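Local coordinates for protein isomaltose glucohydrolase (Kribbella flavida, PDB 5Z3E) that hydrolyses the alpha-1,6-glucosidic linkage of isomaltose from its non-reducing end, releasing beta-D-glucose and D-glucose during intracellular breakdown of a starch-derived cyclic tetrasaccharide, at residues L115-M129 and A181-C193. The protein carries 1 engineered substitution. Sequence-based numbering, arbitrary orientation. Where two conformers were deposited one is given.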
loop_
_atom_site.group_PDB
_atom_site.type_symbol
_atom_site.label_atom_id
_atom_site.label_comp_id
_atom_site.label_asym_id
_atom_site.label_seq_id
_atom_site.Cartn_x
_atom_site.Cartn_y
_atom_site.Cartn_z
ATOM N N LEU A 115 8.244 -13.847 19.231
ATOM C CA LEU A 115 9.444 -14.495 18.750
ATOM C C LEU A 115 9.910 -15.575 19.709
ATOM O O LEU A 115 10.351 -16.642 19.315
ATOM C CB LEU A 115 10.559 -13.482 18.508
ATOM C CG LEU A 115 10.476 -12.736 17.122
ATOM C CD1 LEU A 115 9.211 -12.391 16.489
ATOM C CD2 LEU A 115 11.462 -11.529 17.258
ATOM N N ALA A 116 9.807 -15.305 21.014
ATOM C CA ALA A 116 10.166 -16.323 22.007
ATOM C C ALA A 116 9.231 -17.528 21.900
ATOM O O ALA A 116 9.686 -18.671 22.076
ATOM C CB ALA A 116 10.095 -15.719 23.380
ATOM N N ALA A 117 7.935 -17.286 21.668
ATOM C CA ALA A 117 6.964 -18.360 21.493
ATOM C C ALA A 117 7.344 -19.251 20.303
ATOM O O ALA A 117 7.368 -20.477 20.413
ATOM C CB ALA A 117 5.563 -17.800 21.379
ATOM N N VAL A 118 7.661 -18.617 19.171
ATOM C CA VAL A 118 8.144 -19.366 18.028
ATOM C C VAL A 118 9.350 -20.212 18.404
ATOM O O VAL A 118 9.437 -21.391 18.047
ATOM C CB VAL A 118 8.489 -18.426 16.846
ATOM C CG1 VAL A 118 9.197 -19.194 15.752
ATOM C CG2 VAL A 118 7.232 -17.762 16.323
ATOM N N ASP A 119 10.296 -19.631 19.146
ATOM C CA ASP A 119 11.518 -20.327 19.483
ATOM C C ASP A 119 11.269 -21.512 20.404
ATOM O O ASP A 119 12.049 -22.477 20.394
ATOM C CB ASP A 119 12.521 -19.409 20.166
ATOM C CG ASP A 119 13.175 -18.404 19.218
ATOM O OD1 ASP A 119 13.105 -18.562 17.984
ATOM O OD2 ASP A 119 13.738 -17.399 19.721
ATOM N N ARG A 120 10.205 -21.512 21.171
ATOM C CA ARG A 120 9.836 -22.648 22.041
ATOM C C ARG A 120 9.013 -23.668 21.218
ATOM O O ARG A 120 8.578 -24.691 21.768
ATOM C CB ARG A 120 8.889 -22.176 23.167
ATOM C CG ARG A 120 9.489 -21.446 24.282
ATOM C CD ARG A 120 8.468 -21.239 25.387
ATOM N NE ARG A 120 7.213 -20.558 25.061
ATOM C CZ ARG A 120 7.090 -19.221 25.095
ATOM N NH1 ARG A 120 5.928 -18.659 24.881
ATOM N NH2 ARG A 120 8.132 -18.460 25.370
ATOM N N GLY A 121 8.707 -23.431 19.950
ATOM C CA GLY A 121 7.865 -24.358 19.153
ATOM C C GLY A 121 6.369 -24.168 19.394
ATOM O O GLY A 121 5.583 -25.073 19.109
ATOM N N GLU A 122 5.977 -22.993 19.892
ATOM C CA GLU A 122 4.589 -22.682 20.220
ATOM C C GLU A 122 4.149 -21.519 19.352
ATOM O O GLU A 122 4.064 -20.363 19.811
ATOM C CB GLU A 122 4.444 -22.387 21.717
ATOM C CG GLU A 122 4.778 -23.570 22.569
ATOM C CD GLU A 122 4.888 -23.318 24.049
ATOM O OE1 GLU A 122 4.796 -22.151 24.507
ATOM O OE2 GLU A 122 5.163 -24.372 24.738
ATOM N N VAL A 123 3.934 -21.784 18.060
ATOM C CA VAL A 123 3.724 -20.708 17.119
ATOM C C VAL A 123 2.428 -19.971 17.475
ATOM O O VAL A 123 1.385 -20.611 17.664
ATOM C CB VAL A 123 3.685 -21.216 15.702
ATOM C CG1 VAL A 123 3.371 -20.081 14.725
ATOM C CG2 VAL A 123 5.025 -21.882 15.333
ATOM N N PRO A 124 2.462 -18.651 17.574
ATOM C CA PRO A 124 1.265 -17.928 17.975
ATOM C C PRO A 124 0.166 -18.055 16.945
ATOM O O PRO A 124 0.441 -18.075 15.731
ATOM C CB PRO A 124 1.727 -16.469 18.102
ATOM C CG PRO A 124 2.974 -16.441 17.507
ATOM C CD PRO A 124 3.635 -17.734 17.486
ATOM N N SER A 125 -1.058 -18.045 17.424
ATOM C CA SER A 125 -2.220 -17.948 16.570
ATOM C C SER A 125 -2.346 -16.564 15.962
ATOM O O SER A 125 -1.847 -15.571 16.536
ATOM C CB SER A 125 -3.461 -18.209 17.430
ATOM O OG SER A 125 -4.654 -17.884 16.723
ATOM N N ASN A 126 -3.065 -16.467 14.864
ATOM C CA ASN A 126 -3.400 -15.169 14.285
ATOM C C ASN A 126 -4.006 -14.231 15.323
ATOM O O ASN A 126 -3.811 -13.017 15.235
ATOM C CB ASN A 126 -4.363 -15.326 13.131
ATOM C CG ASN A 126 -3.731 -15.878 11.885
ATOM O OD1 ASN A 126 -2.510 -16.053 11.822
ATOM N ND2 ASN A 126 -4.537 -16.144 10.911
ATOM N N GLU A 127 -4.729 -14.764 16.312
ATOM C CA GLU A 127 -5.363 -13.890 17.305
ATOM C C GLU A 127 -4.364 -13.104 18.156
ATOM O O GLU A 127 -4.725 -12.104 18.756
ATOM C CB GLU A 127 -6.333 -14.656 18.195
ATOM C CG GLU A 127 -5.702 -15.674 19.123
ATOM C CD GLU A 127 -6.663 -16.265 20.123
ATOM O OE1 GLU A 127 -7.835 -15.824 20.183
ATOM O OE2 GLU A 127 -6.250 -17.188 20.858
ATOM N N GLY A 128 -3.115 -13.567 18.227
ATOM C CA GLY A 128 -2.076 -12.939 19.020
ATOM C C GLY A 128 -1.143 -12.010 18.246
ATOM O O GLY A 128 -0.222 -11.455 18.835
ATOM N N MET A 129 -1.354 -11.865 16.953
ATOM C CA MET A 129 -0.424 -11.133 16.115
ATOM C C MET A 129 -0.619 -9.625 16.231
ATOM O O MET A 129 -1.562 -9.132 16.843
ATOM C CB MET A 129 -0.569 -11.639 14.676
ATOM C CG MET A 129 -0.284 -13.132 14.550
ATOM S SD MET A 129 1.388 -13.635 15.040
ATOM C CE MET A 129 2.252 -13.202 13.578
ATOM N N ALA A 181 9.625 -3.653 13.534
ATOM C CA ALA A 181 9.033 -4.120 12.287
ATOM C C ALA A 181 9.905 -5.153 11.590
ATOM O O ALA A 181 9.388 -6.150 11.063
ATOM C CB ALA A 181 8.761 -2.936 11.372
ATOM N N VAL A 182 11.215 -4.917 11.548
ATOM C CA VAL A 182 12.112 -5.867 10.910
ATOM C C VAL A 182 12.075 -7.201 11.629
ATOM O O VAL A 182 11.943 -8.256 11.004
ATOM C CB VAL A 182 13.559 -5.333 10.822
ATOM C CG1 VAL A 182 14.502 -6.430 10.386
ATOM C CG2 VAL A 182 13.650 -4.153 9.875
ATOM N N ASP A 183 12.213 -7.191 12.952
ATOM C CA ASP A 183 12.211 -8.454 13.690
ATOM C C ASP A 183 10.917 -9.224 13.433
ATOM O O ASP A 183 10.926 -10.447 13.286
ATOM C CB ASP A 183 12.387 -8.202 15.185
ATOM C CG ASP A 183 13.811 -7.840 15.593
ATOM O OD1 ASP A 183 14.760 -8.077 14.827
ATOM O OD2 ASP A 183 13.951 -7.387 16.758
ATOM N N TYR A 184 9.792 -8.516 13.428
ATOM C CA TYR A 184 8.494 -9.140 13.190
ATOM C C TYR A 184 8.444 -9.772 11.796
ATOM O O TYR A 184 8.032 -10.933 11.648
ATOM C CB TYR A 184 7.427 -8.069 13.366
ATOM C CG TYR A 184 5.998 -8.555 13.267
ATOM C CD1 TYR A 184 5.449 -9.390 14.219
ATOM C CD2 TYR A 184 5.162 -8.131 12.240
ATOM C CE1 TYR A 184 4.127 -9.791 14.164
ATOM C CE2 TYR A 184 3.836 -8.505 12.178
ATOM C CZ TYR A 184 3.311 -9.326 13.149
ATOM O OH TYR A 184 2.002 -9.701 13.188
ATOM N N LEU A 185 8.841 -9.022 10.773
ATOM C CA LEU A 185 8.770 -9.535 9.420
ATOM C C LEU A 185 9.735 -10.663 9.149
ATOM O O LEU A 185 9.405 -11.597 8.418
ATOM C CB LEU A 185 8.968 -8.406 8.418
ATOM C CG LEU A 185 7.845 -7.378 8.370
ATOM C CD1 LEU A 185 8.211 -6.248 7.450
ATOM C CD2 LEU A 185 6.531 -8.024 7.977
ATOM N N LEU A 186 10.935 -10.616 9.733
ATOM C CA LEU A 186 11.873 -11.715 9.526
ATOM C C LEU A 186 11.289 -13.022 10.066
ATOM O O LEU A 186 11.560 -14.085 9.528
ATOM C CB LEU A 186 13.229 -11.423 10.158
ATOM C CG LEU A 186 14.036 -10.307 9.510
ATOM C CD1 LEU A 186 15.282 -10.053 10.335
ATOM C CD2 LEU A 186 14.420 -10.620 8.084
ATOM N N ALA A 187 10.515 -12.945 11.141
ATOM C CA ALA A 187 9.897 -14.126 11.726
ATOM C C ALA A 187 8.675 -14.610 10.974
ATOM O O ALA A 187 8.419 -15.816 10.957
ATOM C CB ALA A 187 9.523 -13.841 13.165
ATOM N N PHE A 188 7.888 -13.701 10.397
ATOM C CA PHE A 188 6.534 -14.035 9.956
ATOM C C PHE A 188 6.258 -13.792 8.483
ATOM O O PHE A 188 5.115 -13.924 8.043
ATOM C CB PHE A 188 5.508 -13.331 10.848
ATOM C CG PHE A 188 5.589 -13.756 12.281
ATOM C CD1 PHE A 188 5.373 -15.070 12.631
ATOM C CD2 PHE A 188 5.901 -12.854 13.287
ATOM C CE1 PHE A 188 5.450 -15.476 13.924
ATOM C CE2 PHE A 188 5.991 -13.258 14.587
ATOM C CZ PHE A 188 5.772 -14.556 14.918
ATOM N N TRP A 189 7.279 -13.493 7.686
ATOM C CA TRP A 189 7.057 -13.186 6.287
ATOM C C TRP A 189 6.375 -14.309 5.517
ATOM O O TRP A 189 5.658 -14.026 4.559
ATOM C CB TRP A 189 8.357 -12.816 5.612
ATOM C CG TRP A 189 9.272 -13.946 5.494
ATOM C CD1 TRP A 189 10.223 -14.346 6.395
ATOM C CD2 TRP A 189 9.339 -14.871 4.402
ATOM N NE1 TRP A 189 10.880 -15.447 5.925
ATOM C CE2 TRP A 189 10.339 -15.782 4.702
ATOM C CE3 TRP A 189 8.626 -15.018 3.199
ATOM C CZ2 TRP A 189 10.692 -16.823 3.808
ATOM C CZ3 TRP A 189 8.932 -16.034 2.343
ATOM C CH2 TRP A 189 9.936 -16.929 2.667
ATOM N N ASP A 190 6.621 -15.559 5.896
ATOM C CA ASP A 190 6.167 -16.710 5.146
ATOM C C ASP A 190 4.863 -17.285 5.671
ATOM O O ASP A 190 4.415 -18.338 5.191
ATOM C CB ASP A 190 7.216 -17.789 5.070
ATOM C CG ASP A 190 7.592 -18.355 6.399
ATOM O OD1 ASP A 190 7.348 -17.734 7.428
ATOM O OD2 ASP A 190 8.174 -19.508 6.373
ATOM N N ARG A 191 4.220 -16.594 6.593
ATOM C CA ARG A 191 2.961 -17.028 7.156
ATOM C C ARG A 191 1.789 -16.629 6.257
ATOM O O ARG A 191 1.742 -15.512 5.767
ATOM C CB ARG A 191 2.798 -16.315 8.502
ATOM C CG ARG A 191 1.702 -16.763 9.338
ATOM C CD ARG A 191 1.776 -16.015 10.665
ATOM N NE ARG A 191 0.663 -16.299 11.492
ATOM C CZ ARG A 191 0.724 -16.827 12.706
ATOM N NH1 ARG A 191 1.897 -17.210 13.250
ATOM N NH2 ARG A 191 -0.363 -16.920 13.345
ATOM N N PRO A 192 0.801 -17.528 6.077
ATOM C CA PRO A 192 -0.462 -17.137 5.447
ATOM C C PRO A 192 -1.093 -15.959 6.187
ATOM O O PRO A 192 -0.991 -15.851 7.415
ATOM C CB PRO A 192 -1.319 -18.404 5.559
ATOM C CG PRO A 192 -0.322 -19.556 5.619
ATOM C CD PRO A 192 0.831 -18.972 6.407
ATOM N N CYS A 193 -1.778 -15.089 5.456
ATOM C CA CYS A 193 -2.528 -14.038 6.100
ATOM C C CYS A 193 -3.588 -13.534 5.132
ATOM O O CYS A 193 -3.614 -13.914 3.958
ATOM C CB CYS A 193 -1.624 -12.906 6.596
ATOM S SG CYS A 193 -0.841 -11.909 5.307
HETATM O O HOH W 1 -3.177 -17.086 8.484
#
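Leu-115 begins a packing, in the (alpha/alpha)6-barrel catalytic domain of glycoside hydrolase family 15, of the end of helix 108-119 and its following loop against the last turns of helix 175-188 and the turn beyond. Its CD1 lies 3.6 Å from CB of Ala-187, and its CD2 reaches CB of Asp-183, whose carboxylate is salt-bridged to Arg-108. One turn on, CG2 of Val-118 meets the Phe-188 ring at CE1 (3.8 Å). Gly-121, with positive phi in a Schellman motif, ends the helix and sends the chain toward Arg-191. That side chain, stretched out with CG anti to the backbone N, brings its guanidinium edge to two acceptors. NH1 and NH2 both donate to O of Pro-124, the NH2 bond measuring 2.8 Å, while NE and NH2 hold OD1 of Asn-126, NH2 the straighter at 166°. A methionine in its place would probably leave both oxygens without these donors and the 124-126 loop less firmly fixed beside Trp-145, which probably binds substrate, as in relatives. A water links ND2 of Asn-126 to O of Pro-192. Met-129, bent at chi2 and chi3, folds back so that SD lies over one guanidinium face, displaced toward its rim, and CE touches CE1 of Tyr-184. The same methyl makes a CH-pi contact, 3.6 Å from the Phe-188 centroid and 9° off the ring normal.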